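Local coordinates for protein predicted component of a thermophile-specific DNA repair system, contains a RAMP domain (Methanopyrus kandleri, PDB 4N0L) that probably binds CRISPR RNA as the Csm3 subunit of a type III-A interference complex and is a zinc-containing, RRM-like RAMP protein, at residues Y46-G51 / F174-P179. Numbering follows the deposited sequence.
Sequences YPYVPG and FRDAHP
Tyr-48 tucks its CG between its own backbone N and carbonyl carbon (chi1 81°), while His-178 swings its CG to the side opposite its carbonyl carbon; these rotations help bring the phenol alongside the imidazole. The two planes are nearly parallel, 7° apart, but strongly offset; Tyr-48 CD1 lies over one face of the imidazole, 3.6 Å from His-178 CE1. At the phenol's edge sits the Asp-176 carboxylate, steeply turned to the ring, and a water links Tyr-48 OH to Asp-176 OD2. Asp-176 OD1 offers its anti lone pair to Gly-51 N, 2.7 Å away, in an almost straight bond (173°). Pro-50 occupies the N-cap position, and Asp-176 thus accepts a bond from the first amide of helix 51-69. Next to Tyr-48 and His-178 along the chain, Val-49 and Ala-177 form one antiparallel hydrogen-bonded pair, Val-49 N to Ala-177 O 2.9 Å and Ala-177 N to Val-49 O 2.8 Å. Phe-174 O receives a CA-H...O contact from Gly-51. The loop after strand 172-174, an outer strand of the RRM-like fold's antiparallel sheet within this chain, is thus joined to the start of helix 51-69, where the negative carboxylate would be expected to interact favourably with the helix dipole.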
ATOM      1  N   TYR A  46      23.961   0.613   1.919  1.00 46.05           N
ATOM      2  CA  TYR A  46      23.331   1.573   1.022  1.00 45.33           C
ATOM      3  C   TYR A  46      21.952   1.975   1.531  1.00 43.92           C
ATOM      4  O   TYR A  46      21.310   1.213   2.250  1.00 44.36           O
ATOM      5  CB  TYR A  46      23.231   0.987  -0.389  1.00 47.14           C
ATOM      6  CG  TYR A  46      24.550   0.950  -1.123  1.00 49.04           C
ATOM      7  CD1 TYR A  46      25.131   2.118  -1.603  1.00 49.56           C
ATOM      8  CD2 TYR A  46      25.219  -0.248  -1.329  1.00 49.18           C
ATOM      9  CE1 TYR A  46      26.339   2.092  -2.274  1.00 50.07           C
ATOM     10  CE2 TYR A  46      26.429  -0.284  -1.998  1.00 52.28           C
ATOM     11  CZ  TYR A  46      26.983   0.889  -2.468  1.00 51.40           C
ATOM     12  OH  TYR A  46      28.186   0.858  -3.135  1.00 52.84           O
ATOM     13  N   PRO A  47      21.493   3.179   1.160  1.00 42.92           N
ATOM     14  CA  PRO A  47      20.148   3.605   1.549  1.00 38.11           C
ATOM     15  C   PRO A  47      19.079   2.763   0.869  1.00 33.80           C
ATOM     16  O   PRO A  47      19.305   2.250  -0.227  1.00 31.10           O
ATOM     17  CB  PRO A  47      20.091   5.057   1.073  1.00 41.13           C
ATOM     18  CG  PRO A  47      21.041   5.097  -0.072  1.00 44.84           C
ATOM     19  CD  PRO A  47      22.171   4.202   0.346  1.00 44.57           C
ATOM     20  N   TYR A  48      17.930   2.621   1.518  1.00 28.99           N
ATOM     21  CA  TYR A  48      16.836   1.854   0.946  1.00 26.21           C
ATOM     22  C   TYR A  48      15.526   2.266   1.596  1.00 29.50           C
ATOM     23  O   TYR A  48      15.519   3.006   2.579  1.00 34.73           O
ATOM     24  CB  TYR A  48      17.079   0.349   1.116  1.00 25.34           C
ATOM     25  CG  TYR A  48      16.732  -0.208   2.481  1.00 26.03           C
ATOM     26  CD1 TYR A  48      15.728  -1.157   2.626  1.00 28.20           C
ATOM     27  CD2 TYR A  48      17.403   0.214   3.623  1.00 25.63           C
ATOM     28  CE1 TYR A  48      15.402  -1.674   3.866  1.00 28.85           C
ATOM     29  CE2 TYR A  48      17.083  -0.297   4.871  1.00 24.66           C
ATOM     30  CZ  TYR A  48      16.081  -1.242   4.985  1.00 26.68           C
ATOM     31  OH  TYR A  48      15.752  -1.757   6.217  1.00 26.49           O
ATOM     32  N   VAL A  49      14.417   1.807   1.030  1.00 27.33           N
ATOM     33  CA  VAL A  49      13.110   2.084   1.607  1.00 24.08           C
ATOM     34  C   VAL A  49      12.453   0.782   2.047  1.00 25.32           C
ATOM     35  O   VAL A  49      12.084  -0.043   1.208  1.00 27.06           O
ATOM     36  CB  VAL A  49      12.189   2.812   0.619  1.00 23.50           C
ATOM     37  CG1 VAL A  49      10.901   3.224   1.312  1.00 17.33           C
ATOM     38  CG2 VAL A  49      12.897   4.029   0.036  1.00 16.95           C
ATOM     39  N   PRO A  50      12.324   0.585   3.368  1.00 21.88           N
ATOM     40  CA  PRO A  50      11.679  -0.609   3.925  1.00 22.56           C
ATOM     41  C   PRO A  50      10.253  -0.777   3.415  1.00 19.73           C
ATOM     42  O   PRO A  50       9.541   0.214   3.239  1.00 19.76           O
ATOM     43  CB  PRO A  50      11.690  -0.346   5.434  1.00 25.34           C
ATOM     44  CG  PRO A  50      12.811   0.618   5.644  1.00 22.13           C
ATOM     45  CD  PRO A  50      12.846   1.478   4.417  1.00 18.63           C
ATOM     46  N   GLY A  51       9.851  -2.020   3.172  1.00 16.13           N
ATOM     47  CA  GLY A  51       8.512  -2.310   2.697  1.00 19.23           C
ATOM     48  C   GLY A  51       7.440  -1.820   3.651  1.00 22.96           C
ATOM     49  O   GLY A  51       6.407  -1.300   3.224  1.00 25.04           O
ATOM     50  N   PHE A 174       4.751  -5.093   0.851  1.00 21.44           N
ATOM     51  CA  PHE A 174       5.768  -4.394   0.079  1.00 19.04           C
ATOM     52  C   PHE A 174       7.141  -4.985   0.354  1.00 20.54           C
ATOM     53  O   PHE A 174       7.537  -5.139   1.507  1.00 22.94           O
ATOM     54  CB  PHE A 174       5.777  -2.898   0.407  1.00 21.99           C
ATOM     55  CG  PHE A 174       4.587  -2.144  -0.116  1.00 25.41           C
ATOM     56  CD1 PHE A 174       4.726  -1.265  -1.178  1.00 26.34           C
ATOM     57  CD2 PHE A 174       3.334  -2.307   0.452  1.00 28.73           C
ATOM     58  CE1 PHE A 174       3.640  -0.563  -1.663  1.00 24.51           C
ATOM     59  CE2 PHE A 174       2.243  -1.609  -0.031  1.00 29.75           C
ATOM     60  CZ  PHE A 174       2.396  -0.737  -1.090  1.00 25.46           C
ATOM     61  N   ARG A 175       7.865  -5.321  -0.705  1.00 23.72           N
ATOM     62  CA  ARG A 175       9.235  -5.789  -0.552  1.00 30.18           C
ATOM     63  C   ARG A 175      10.131  -4.603  -0.229  1.00 29.27           C
ATOM     64  O   ARG A 175       9.874  -3.488  -0.690  1.00 22.59           O
ATOM     65  CB  ARG A 175       9.721  -6.485  -1.824  1.00 41.21           C
ATOM     66  CG  ARG A 175      10.967  -7.332  -1.639  1.00 55.11           C
ATOM     67  CD  ARG A 175      11.070  -8.392  -2.721  1.00 67.90           C
ATOM     68  NE  ARG A 175      12.311  -9.154  -2.627  1.00 78.42           N
ATOM     69  CZ  ARG A 175      13.493  -8.698  -3.030  1.00 86.40           C
ATOM     70  NH1 ARG A 175      13.590  -7.479  -3.540  1.00 89.90           N
ATOM     71  NH2 ARG A 175      14.576  -9.454  -2.913  1.00 88.35           N
ATOM     72  N   ASP A 176      11.168  -4.834   0.570  1.00 29.25           N
ATOM     73  CA  ASP A 176      12.160  -3.799   0.829  1.00 26.68           C
ATOM     74  C   ASP A 176      12.718  -3.308  -0.503  1.00 29.11           C
ATOM     75  O   ASP A 176      13.123  -4.107  -1.347  1.00 26.08           O
ATOM     76  CB  ASP A 176      13.282  -4.319   1.731  1.00 25.36           C
ATOM     77  CG  ASP A 176      12.848  -4.467   3.178  1.00 32.00           C
ATOM     78  OD1 ASP A 176      11.759  -3.965   3.526  1.00 34.58           O
ATOM     79  OD2 ASP A 176      13.601  -5.076   3.969  1.00 34.69           O
ATOM     80  N   ALA A 177      12.706  -1.992  -0.694  1.00 28.87           N
ATOM     81  CA  ALA A 177      13.149  -1.400  -1.949  1.00 25.41           C
ATOM     82  C   ALA A 177      14.609  -0.973  -1.866  1.00 27.17           C
ATOM     83  O   ALA A 177      14.940   0.031  -1.237  1.00 27.63           O
ATOM     84  CB  ALA A 177      12.266  -0.213  -2.318  1.00 18.37           C
ATOM     85  N   HIS A 178      15.474  -1.743  -2.513  1.00 26.73           N
ATOM     86  CA  HIS A 178      16.903  -1.464  -2.515  1.00 27.14           C
ATOM     87  C   HIS A 178      17.301  -0.820  -3.837  1.00 26.27           C
ATOM     88  O   HIS A 178      16.621  -1.010  -4.845  1.00 21.40           O
ATOM     89  CB  HIS A 178      17.699  -2.752  -2.279  1.00 27.92           C
ATOM     90  CG  HIS A 178      17.545  -3.314  -0.902  1.00 29.27           C
ATOM     91  ND1 HIS A 178      18.372  -2.959   0.146  1.00 26.80           N
ATOM     92  CD2 HIS A 178      16.659  -4.202  -0.388  1.00 30.81           C
ATOM     93  CE1 HIS A 178      18.005  -3.605   1.236  1.00 28.43           C
ATOM     94  NE2 HIS A 178      16.964  -4.367   0.938  1.00 32.48           N
ATOM     95  N   PRO A 179      18.405  -0.059  -3.844  1.00 29.64           N
ATOM     96  CA  PRO A 179      18.822   0.571  -5.101  1.00 30.02           C
ATOM     97  C   PRO A 179      19.177  -0.460  -6.170  1.00 28.45           C
ATOM     98  O   PRO A 179      19.771  -1.492  -5.858  1.00 29.73           O
ATOM     99  CB  PRO A 179      20.051   1.394  -4.696  1.00 30.64           C
ATOM    100  CG  PRO A 179      20.536   0.776  -3.431  1.00 32.02           C
ATOM    101  CD  PRO A 179      19.317   0.259  -2.732  1.00 29.58           C
TER
HETATM  102  O   HOH W   1      20.469  -1.252   0.097  1.00 49.25           O
HETATM  103  O   HOH W   2      13.707  -3.979   6.531  1.00 42.01           O